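Long-range contacts in terminal oxygenase component of carbazole 1,9a-dioxygenase (Sphingomonas, PDB 3GKQ), which probably catalyses the dioxygenation of carbazole at its non-haem iron centre, using electrons that reach it through a Rieske [2Fe-2S] cluster: residues Arg16-Tyr21 against Trp366-Ser371; Ala24-Arg29 against Gly376-Asp381. All coordinates share one frame; numbering follows the deposited sequence.

Interaction 1. Residues Arg16-Tyr21 against Trp366-Ser371; sequences RAWAPY and WRRLAS
Tyr21 seats as a knob among Trp366, Arg367, Ala370 and Ser371 of helix 361-373. Its CG is anti to the backbone N (chi1 178°), which carries the ring in among them. Arg367 CB lies over one ring face, off centre, and at the tip Trp366 NE1 gives a weak hydrogen bond to Tyr21 OH at 3.3 Å, with the hydroxyl in the plane of the indole; Glu179 is the stronger partner of that hydroxyl. Tyr21 and Trp366 cross at about a right angle. The knob joins the short N-terminal helix 19-23 to helix 361-373, which comes at the end of the Bet v 1-like catalytic region. Arg367, bent at chi2 and chi3, runs alongside Trp18 and makes a cation-pi contact: Arg367 CZ stands over the face of the six-membered ring of Trp18, 4.0 Å from its centroid and 18° off the normal. Salt bridges to Glu354 and Glu179 hold the guanidinium there, and Arg75 of a second subunit packs on Arg367; buried Arg367 NE has no partner. Ser371 OG, placed beside its own backbone N by chi1 of -70°, donates to Arg367 O at 2.7 Å and accepts from Tyr21 N at 3.2 Å. It thereby ties the start of helix 19-23 to the longer helix. One water bridges Ala17 O and Arg368 O, while another accepts from Arg368 NH1 at 2.7 Å and weakly from Trp18 NE1.

Interaction 2. Residues Ala24-Arg29 against Gly376-Asp381; sequences AKLGFR and GIQTRD
Phe28 and Ile377 form a single antiparallel bridge, as a non-hydrogen-bonded pair, which joins the loop leading into strand 31-35 of the Rieske domain to the C-terminal tail. The flanking backbone bonds run from Gln378 N to Gly27 O (3.1 Å) and from Arg29 N to Gly376 O (2.7 Å), the latter donor standing well above the carbonyl plane. Just before the bridge, a type I turn from Ala24 to Gly27 brings Leu26 against the tail, where its CD2 touches Arg380 CD. A water accepts from Leu26 N and donates to Gly27 O and Gln378 O, linking the turn to the tail. Followed outward, Gln378 CB lies 3.4 Å from Gly27 O, and Gln378 CG, set anti to the backbone N (chi1 177°), packs on Leu26 CB at 3.9 Å. A bend at chi2 then turns the amide toward Arg29, and NE2 donates to Glu54 and to Leu52 O. Glu54 also pairs with Arg29 NH1 and so spans both partners, while Asp142 holds Arg29 NE. The extended Arg29 chain passes the amide oxygen, and its NH1 meets Gln378 OE1 at 2.8 Å, in the carbonyl plane and on a lone pair.

How the interactions relate
Two segments from the start of the chain meet two from its end in the same order, 16-21 with 366-371 and then 24-29 with 376-381, across some 345 residues. The centres of the contacts lie 14 Å apart, on the same side of the chain's centre. Helix 19-23 leads directly into the loop of interaction 2, as helix 361-373 leads into the tail, so helix packing gives way to a backbone bridge. The contacts touch at several points, among them Ala370 O to Phe28 CZ at 3.9 Å. Together they bring the chain's beginning, on its way into the Rieske domain, against the end of the catalytic region, consistent with the paired chain ends helping to tie those domains.

Interaction 1. Residues Arg16-Tyr21 against Trp366-Ser371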
ATOM      1  N   ARG A  16      -3.833  -4.117  33.114  1.00 35.18           N
ATOM      2  CA  ARG A  16      -2.617  -3.865  33.880  1.00 34.33           C
ATOM      3  C   ARG A  16      -1.637  -5.037  33.962  1.00 33.20           C
ATOM      4  O   ARG A  16      -0.463  -4.892  33.629  1.00 32.45           O
ATOM      5  CB  ARG A  16      -2.994  -3.422  35.299  1.00 35.31           C
ATOM      6  CG  ARG A  16      -1.811  -3.044  36.174  1.00 35.28           C
ATOM      7  CD  ARG A  16      -2.280  -2.628  37.564  1.00 35.82           C
ATOM      8  NE  ARG A  16      -3.101  -1.422  37.512  1.00 35.42           N
ATOM      9  CZ  ARG A  16      -3.751  -0.912  38.552  1.00 35.13           C
ATOM     10  NH1 ARG A  16      -3.684  -1.501  39.742  1.00 31.19           N
ATOM     11  NH2 ARG A  16      -4.475   0.190  38.399  1.00 33.65           N
ATOM     12  N   ALA A  17      -2.121  -6.190  34.411  1.00 32.08           N
ATOM     13  CA  ALA A  17      -1.280  -7.373  34.564  1.00 32.14           C
ATOM     14  C   ALA A  17      -0.639  -7.902  33.280  1.00 32.61           C
ATOM     15  O   ALA A  17       0.282  -8.715  33.346  1.00 33.01           O
ATOM     16  CB  ALA A  17      -2.071  -8.485  35.249  1.00 32.43           C
ATOM     17  N   TRP A  18      -1.118  -7.475  32.114  1.00 32.51           N
ATOM     18  CA  TRP A  18      -0.499  -7.935  30.875  1.00 32.24           C
ATOM     19  C   TRP A  18      -0.155  -6.828  29.888  1.00 30.97           C
ATOM     20  O   TRP A  18      -0.151  -7.038  28.676  1.00 31.00           O
ATOM     21  CB  TRP A  18      -1.336  -9.021  30.177  1.00 34.46           C
ATOM     22  CG  TRP A  18      -2.809  -8.996  30.418  1.00 34.43           C
ATOM     23  CD1 TRP A  18      -3.469  -9.477  31.514  1.00 33.90           C
ATOM     24  CD2 TRP A  18      -3.811  -8.518  29.523  1.00 34.92           C
ATOM     25  NE1 TRP A  18      -4.821  -9.329  31.353  1.00 35.35           N
ATOM     26  CE2 TRP A  18      -5.061  -8.740  30.136  1.00 36.11           C
ATOM     27  CE3 TRP A  18      -3.777  -7.921  28.254  1.00 37.95           C
ATOM     28  CZ2 TRP A  18      -6.270  -8.386  29.529  1.00 36.53           C
ATOM     29  CZ3 TRP A  18      -4.979  -7.569  27.648  1.00 36.96           C
ATOM     30  CH2 TRP A  18      -6.208  -7.803  28.289  1.00 37.67           C
ATOM     31  N   ALA A  19       0.168  -5.653  30.418  1.00 30.72           N
ATOM     32  CA  ALA A  19       0.539  -4.516  29.583  1.00 29.98           C
ATOM     33  C   ALA A  19       1.763  -4.823  28.711  1.00 29.75           C
ATOM     34  O   ALA A  19       1.810  -4.436  27.548  1.00 30.09           O
ATOM     35  CB  ALA A  19       0.808  -3.296  30.453  1.00 30.81           C
ATOM     36  N   PRO A  20       2.776  -5.518  29.263  1.00 29.60           N
ATOM     37  CA  PRO A  20       3.960  -5.830  28.452  1.00 28.91           C
ATOM     38  C   PRO A  20       3.604  -6.673  27.222  1.00 28.67           C
ATOM     39  O   PRO A  20       4.151  -6.477  26.140  1.00 28.05           O
ATOM     40  CB  PRO A  20       4.859  -6.584  29.429  1.00 28.49           C
ATOM     41  CG  PRO A  20       4.496  -5.979  30.756  1.00 29.99           C
ATOM     42  CD  PRO A  20       2.984  -5.911  30.667  1.00 29.33           C
ATOM     43  N   TYR A  21       2.686  -7.615  27.409  1.00 27.67           N
ATOM     44  CA  TYR A  21       2.235  -8.488  26.331  1.00 26.79           C
ATOM     45  C   TYR A  21       1.601  -7.628  25.245  1.00 26.33           C
ATOM     46  O   TYR A  21       1.798  -7.865  24.053  1.00 26.04           O
ATOM     47  CB  TYR A  21       1.215  -9.492  26.879  1.00 26.83           C
ATOM     48  CG  TYR A  21       0.623 -10.447  25.866  1.00 26.32           C
ATOM     49  CD1 TYR A  21       1.368 -11.511  25.362  1.00 26.54           C
ATOM     50  CD2 TYR A  21      -0.704 -10.317  25.456  1.00 27.03           C
ATOM     51  CE1 TYR A  21       0.805 -12.431  24.480  1.00 26.88           C
ATOM     52  CE2 TYR A  21      -1.279 -11.231  24.572  1.00 27.05           C
ATOM     53  CZ  TYR A  21      -0.522 -12.286  24.093  1.00 27.57           C
ATOM     54  OH  TYR A  21      -1.099 -13.210  23.254  1.00 24.78           O
ATOM     55  N   TRP A 366      -2.068 -16.899  30.457  1.00 28.04           N
ATOM     56  CA  TRP A 366      -0.907 -16.885  29.573  1.00 28.39           C
ATOM     57  C   TRP A 366      -0.380 -15.454  29.412  1.00 27.81           C
ATOM     58  O   TRP A 366       0.822 -15.212  29.502  1.00 28.18           O
ATOM     59  CB  TRP A 366      -1.270 -17.482  28.207  1.00 27.84           C
ATOM     60  CG  TRP A 366      -0.522 -16.875  27.050  1.00 28.40           C
ATOM     61  CD1 TRP A 366      -1.029 -16.024  26.104  1.00 27.47           C
ATOM     62  CD2 TRP A 366       0.868 -17.039  26.737  1.00 27.37           C
ATOM     63  NE1 TRP A 366      -0.042 -15.651  25.225  1.00 28.95           N
ATOM     64  CE2 TRP A 366       1.132 -16.258  25.588  1.00 28.64           C
ATOM     65  CE3 TRP A 366       1.916 -17.768  27.316  1.00 27.92           C
ATOM     66  CZ2 TRP A 366       2.403 -16.185  25.005  1.00 28.72           C
ATOM     67  CZ3 TRP A 366       3.181 -17.695  26.736  1.00 27.77           C
ATOM     68  CH2 TRP A 366       3.412 -16.908  25.592  1.00 27.70           C
ATOM     69  N   ARG A 367      -1.283 -14.508  29.187  1.00 28.75           N
ATOM     70  CA  ARG A 367      -0.887 -13.115  29.014  1.00 29.35           C
ATOM     71  C   ARG A 367      -0.175 -12.586  30.262  1.00 28.72           C
ATOM     72  O   ARG A 367       0.791 -11.830  30.157  1.00 26.59           O
ATOM     73  CB  ARG A 367      -2.120 -12.266  28.663  1.00 31.23           C
ATOM     74  CG  ARG A 367      -3.033 -13.003  27.686  1.00 34.89           C
ATOM     75  CD  ARG A 367      -3.636 -12.178  26.566  1.00 36.53           C
ATOM     76  NE  ARG A 367      -4.701 -11.293  27.001  1.00 37.76           N
ATOM     77  CZ  ARG A 367      -5.839 -11.091  26.335  1.00 34.58           C
ATOM     78  NH1 ARG A 367      -6.088 -11.716  25.192  1.00 32.94           N
ATOM     79  NH2 ARG A 367      -6.726 -10.234  26.811  1.00 28.31           N
ATOM     80  N   ARG A 368      -0.643 -12.997  31.438  1.00 28.80           N
ATOM     81  CA  ARG A 368      -0.031 -12.567  32.695  1.00 30.68           C
ATOM     82  C   ARG A 368       1.353 -13.195  32.853  1.00 29.61           C
ATOM     83  O   ARG A 368       2.326 -12.509  33.178  1.00 30.34           O
ATOM     84  CB  ARG A 368      -0.909 -12.967  33.889  1.00 33.21           C
ATOM     85  CG  ARG A 368      -2.257 -12.256  33.949  1.00 37.69           C
ATOM     86  CD  ARG A 368      -3.153 -12.880  35.012  1.00 42.35           C
ATOM     87  NE  ARG A 368      -2.637 -12.668  36.360  1.00 48.05           N
ATOM     88  CZ  ARG A 368      -2.929 -11.612  37.116  1.00 49.75           C
ATOM     89  NH1 ARG A 368      -3.742 -10.667  36.656  1.00 50.81           N
ATOM     90  NH2 ARG A 368      -2.402 -11.494  38.328  1.00 50.95           N
ATOM     91  N   LEU A 369       1.437 -14.500  32.620  1.00 28.43           N
ATOM     92  CA  LEU A 369       2.707 -15.211  32.738  1.00 28.64           C
ATOM     93  C   LEU A 369       3.711 -14.688  31.714  1.00 27.96           C
ATOM     94  O   LEU A 369       4.862 -14.404  32.052  1.00 29.42           O
ATOM     95  CB  LEU A 369       2.492 -16.720  32.554  1.00 28.47           C
ATOM     96  CG  LEU A 369       3.748 -17.605  32.607  1.00 29.55           C
ATOM     97  CD1 LEU A 369       3.431 -18.931  33.276  1.00 29.54           C
ATOM     98  CD2 LEU A 369       4.282 -17.821  31.204  1.00 26.38           C
ATOM     99  N   ALA A 370       3.273 -14.545  30.468  1.00 26.07           N
ATOM    100  CA  ALA A 370       4.154 -14.049  29.420  1.00 25.07           C
ATOM    101  C   ALA A 370       4.659 -12.643  29.752  1.00 25.56           C
ATOM    102  O   ALA A 370       5.828 -12.328  29.522  1.00 24.71           O
ATOM    103  CB  ALA A 370       3.426 -14.037  28.083  1.00 24.95           C
ATOM    104  N   SER A 371       3.769 -11.805  30.282  1.00 26.05           N
ATOM    105  CA  SER A 371       4.116 -10.430  30.639  1.00 27.62           C
ATOM    106  C   SER A 371       5.158 -10.381  31.747  1.00 28.46           C
ATOM    107  O   SER A 371       6.107  -9.597  31.699  1.00 29.95           O
ATOM    108  CB  SER A 371       2.867  -9.663  31.103  1.00 25.65           C
ATOM    109  OG  SER A 371       1.984  -9.408  30.022  1.00 28.43           O
TER
HETATM  110  O   HOH W   1       1.766 -10.101  34.968  1.00 45.69           O
HETATM  111  O   HOH W   2      -5.190 -10.098  34.439  1.00 44.10           O

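Interaction 2. Residues Ala24-Arg29 against Gly376-Asp381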
ATOM      1  N   ALA A  24       4.281  -6.179  23.172  1.00 27.36           N
ATOM      2  CA  ALA A  24       5.128  -7.150  22.473  1.00 25.58           C
ATOM      3  C   ALA A  24       4.684  -7.522  21.062  1.00 26.42           C
ATOM      4  O   ALA A  24       4.586  -8.702  20.722  1.00 24.99           O
ATOM      5  CB  ALA A  24       5.256  -8.413  23.317  1.00 23.26           C
ATOM      6  N   LYS A  25       4.446  -6.518  20.231  1.00 26.85           N
ATOM      7  CA  LYS A  25       4.006  -6.760  18.870  1.00 29.01           C
ATOM      8  C   LYS A  25       5.052  -7.504  18.033  1.00 29.98           C
ATOM      9  O   LYS A  25       4.712  -8.235  17.099  1.00 28.29           O
ATOM     10  CB  LYS A  25       3.641  -5.426  18.215  1.00 32.01           C
ATOM     11  CG  LYS A  25       3.011  -5.562  16.849  1.00 35.88           C
ATOM     12  CD  LYS A  25       2.447  -4.233  16.369  1.00 38.74           C
ATOM     13  CE  LYS A  25       1.286  -3.778  17.235  1.00 41.71           C
ATOM     14  NZ  LYS A  25       0.742  -2.476  16.759  1.00 43.17           N
ATOM     15  N   LEU A  26       6.322  -7.337  18.380  1.00 29.06           N
ATOM     16  CA  LEU A  26       7.392  -7.989  17.636  1.00 30.63           C
ATOM     17  C   LEU A  26       7.956  -9.207  18.365  1.00 30.48           C
ATOM     18  O   LEU A  26       8.972  -9.771  17.961  1.00 32.49           O
ATOM     19  CB  LEU A  26       8.496  -6.970  17.350  1.00 33.36           C
ATOM     20  CG  LEU A  26       9.127  -6.949  15.959  1.00 37.26           C
ATOM     21  CD1 LEU A  26       8.076  -7.160  14.875  1.00 36.84           C
ATOM     22  CD2 LEU A  26       9.835  -5.614  15.776  1.00 37.84           C
ATOM     23  N   GLY A  27       7.294  -9.616  19.443  1.00 28.31           N
ATOM     24  CA  GLY A  27       7.743 -10.780  20.177  1.00 26.49           C
ATOM     25  C   GLY A  27       8.643 -10.491  21.361  1.00 27.08           C
ATOM     26  O   GLY A  27       8.869  -9.334  21.729  1.00 25.80           O
ATOM     27  N   PHE A  28       9.171 -11.557  21.951  1.00 26.33           N
ATOM     28  CA  PHE A  28      10.039 -11.433  23.110  1.00 26.78           C
ATOM     29  C   PHE A  28      11.510 -11.648  22.776  1.00 27.65           C
ATOM     30  O   PHE A  28      11.883 -12.653  22.156  1.00 27.23           O
ATOM     31  CB  PHE A  28       9.601 -12.420  24.187  1.00 25.97           C
ATOM     32  CG  PHE A  28       8.194 -12.206  24.667  1.00 27.04           C
ATOM     33  CD1 PHE A  28       7.776 -10.949  25.101  1.00 25.19           C
ATOM     34  CD2 PHE A  28       7.292 -13.269  24.716  1.00 25.51           C
ATOM     35  CE1 PHE A  28       6.483 -10.752  25.585  1.00 25.96           C
ATOM     36  CE2 PHE A  28       5.995 -13.084  25.197  1.00 25.15           C
ATOM     37  CZ  PHE A  28       5.590 -11.824  25.633  1.00 24.68           C
ATOM     38  N   ARG A  29      12.335 -10.691  23.193  1.00 27.47           N
ATOM     39  CA  ARG A  29      13.770 -10.741  22.952  1.00 28.42           C
ATOM     40  C   ARG A  29      14.439 -11.613  24.015  1.00 28.73           C
ATOM     41  O   ARG A  29      13.908 -11.789  25.119  1.00 27.49           O
ATOM     42  CB  ARG A  29      14.350  -9.320  22.985  1.00 28.11           C
ATOM     43  CG  ARG A  29      15.775  -9.205  22.439  1.00 31.77           C
ATOM     44  CD  ARG A  29      16.269  -7.749  22.408  1.00 30.50           C
ATOM     45  NE  ARG A  29      17.619  -7.653  21.854  1.00 32.75           N
ATOM     46  CZ  ARG A  29      17.933  -7.896  20.582  1.00 35.45           C
ATOM     47  NH1 ARG A  29      16.995  -8.248  19.709  1.00 33.50           N
ATOM     48  NH2 ARG A  29      19.198  -7.805  20.182  1.00 34.45           N
ATOM     49  N   GLY A 376      12.382  -9.938  27.776  1.00 30.02           N
ATOM     50  CA  GLY A 376      12.568  -8.682  27.069  1.00 28.52           C
ATOM     51  C   GLY A 376      11.584  -8.461  25.940  1.00 29.60           C
ATOM     52  O   GLY A 376      11.159  -9.409  25.279  1.00 29.00           O
ATOM     53  N   ILE A 377      11.224  -7.200  25.720  1.00 29.29           N
ATOM     54  CA  ILE A 377      10.295  -6.835  24.661  1.00 29.57           C
ATOM     55  C   ILE A 377      11.085  -6.413  23.424  1.00 29.33           C
ATOM     56  O   ILE A 377      11.820  -5.427  23.460  1.00 28.52           O
ATOM     57  CB  ILE A 377       9.404  -5.645  25.081  1.00 30.86           C
ATOM     58  CG1 ILE A 377       8.742  -5.926  26.438  1.00 32.06           C
ATOM     59  CG2 ILE A 377       8.368  -5.366  23.999  1.00 27.78           C
ATOM     60  CD1 ILE A 377       7.875  -7.162  26.476  1.00 32.00           C
ATOM     61  N   GLN A 378      10.942  -7.159  22.336  1.00 29.31           N
ATOM     62  CA  GLN A 378      11.640  -6.819  21.103  1.00 30.59           C
ATOM     63  C   GLN A 378      11.072  -5.497  20.588  1.00 32.82           C
ATOM     64  O   GLN A 378       9.859  -5.323  20.539  1.00 31.37           O
ATOM     65  CB  GLN A 378      11.423  -7.905  20.045  1.00 30.37           C
ATOM     66  CG  GLN A 378      12.058  -7.586  18.698  1.00 29.47           C
ATOM     67  CD  GLN A 378      13.557  -7.836  18.689  1.00 30.79           C
ATOM     68  OE1 GLN A 378      14.188  -7.931  19.742  1.00 30.66           O
ATOM     69  NE2 GLN A 378      14.134  -7.939  17.496  1.00 27.91           N
ATOM     70  N   THR A 379      11.944  -4.570  20.206  1.00 34.82           N
ATOM     71  CA  THR A 379      11.498  -3.277  19.690  1.00 41.11           C
ATOM     72  C   THR A 379      12.300  -2.899  18.457  1.00 44.43           C
ATOM     73  O   THR A 379      13.453  -3.304  18.316  1.00 46.96           O
ATOM     74  CB  THR A 379      11.699  -2.149  20.718  1.00 41.64           C
ATOM     75  OG1 THR A 379      13.102  -1.982  20.962  1.00 43.62           O
ATOM     76  CG2 THR A 379      10.994  -2.476  22.026  1.00 42.23           C
ATOM     77  N   ARG A 380      11.692  -2.126  17.561  1.00 48.17           N
ATOM     78  CA  ARG A 380      12.396  -1.683  16.362  1.00 52.48           C
ATOM     79  C   ARG A 380      12.340  -0.161  16.304  1.00 55.34           C
ATOM     80  O   ARG A 380      11.259   0.434  16.291  1.00 56.72           O
ATOM     81  CB  ARG A 380      11.780  -2.309  15.101  1.00 52.54           C
ATOM     82  CG  ARG A 380      10.499  -1.668  14.583  1.00 51.80           C
ATOM     83  CD  ARG A 380       9.858  -2.564  13.524  1.00 51.61           C
ATOM     84  NE  ARG A 380      10.832  -3.064  12.559  1.00 52.38           N
ATOM     85  CZ  ARG A 380      10.593  -4.042  11.688  1.00 52.89           C
ATOM     86  NH1 ARG A 380       9.406  -4.635  11.653  1.00 50.62           N
ATOM     87  NH2 ARG A 380      11.547  -4.431  10.851  1.00 54.55           N
ATOM     88  N   ASP A 381      13.519   0.460  16.293  1.00 58.00           N
ATOM     89  CA  ASP A 381      13.649   1.917  16.258  1.00 59.48           C
ATOM     90  C   ASP A 381      12.859   2.570  15.128  1.00 60.48           C
ATOM     91  O   ASP A 381      12.028   3.454  15.433  1.00 61.28           O
ATOM     92  CB  ASP A 381      15.121   2.301  16.129  1.00 60.17           C
ATOM     93  CG  ASP A 381      15.983   1.646  17.188  1.00 61.47           C
ATOM     94  OD1 ASP A 381      15.688   1.830  18.391  1.00 62.07           O
ATOM     95  OD2 ASP A 381      16.953   0.945  16.819  1.00 61.52           O
TER
HETATM   96  O   HOH W   3       7.857  -7.034  20.779  1.00 30.86           O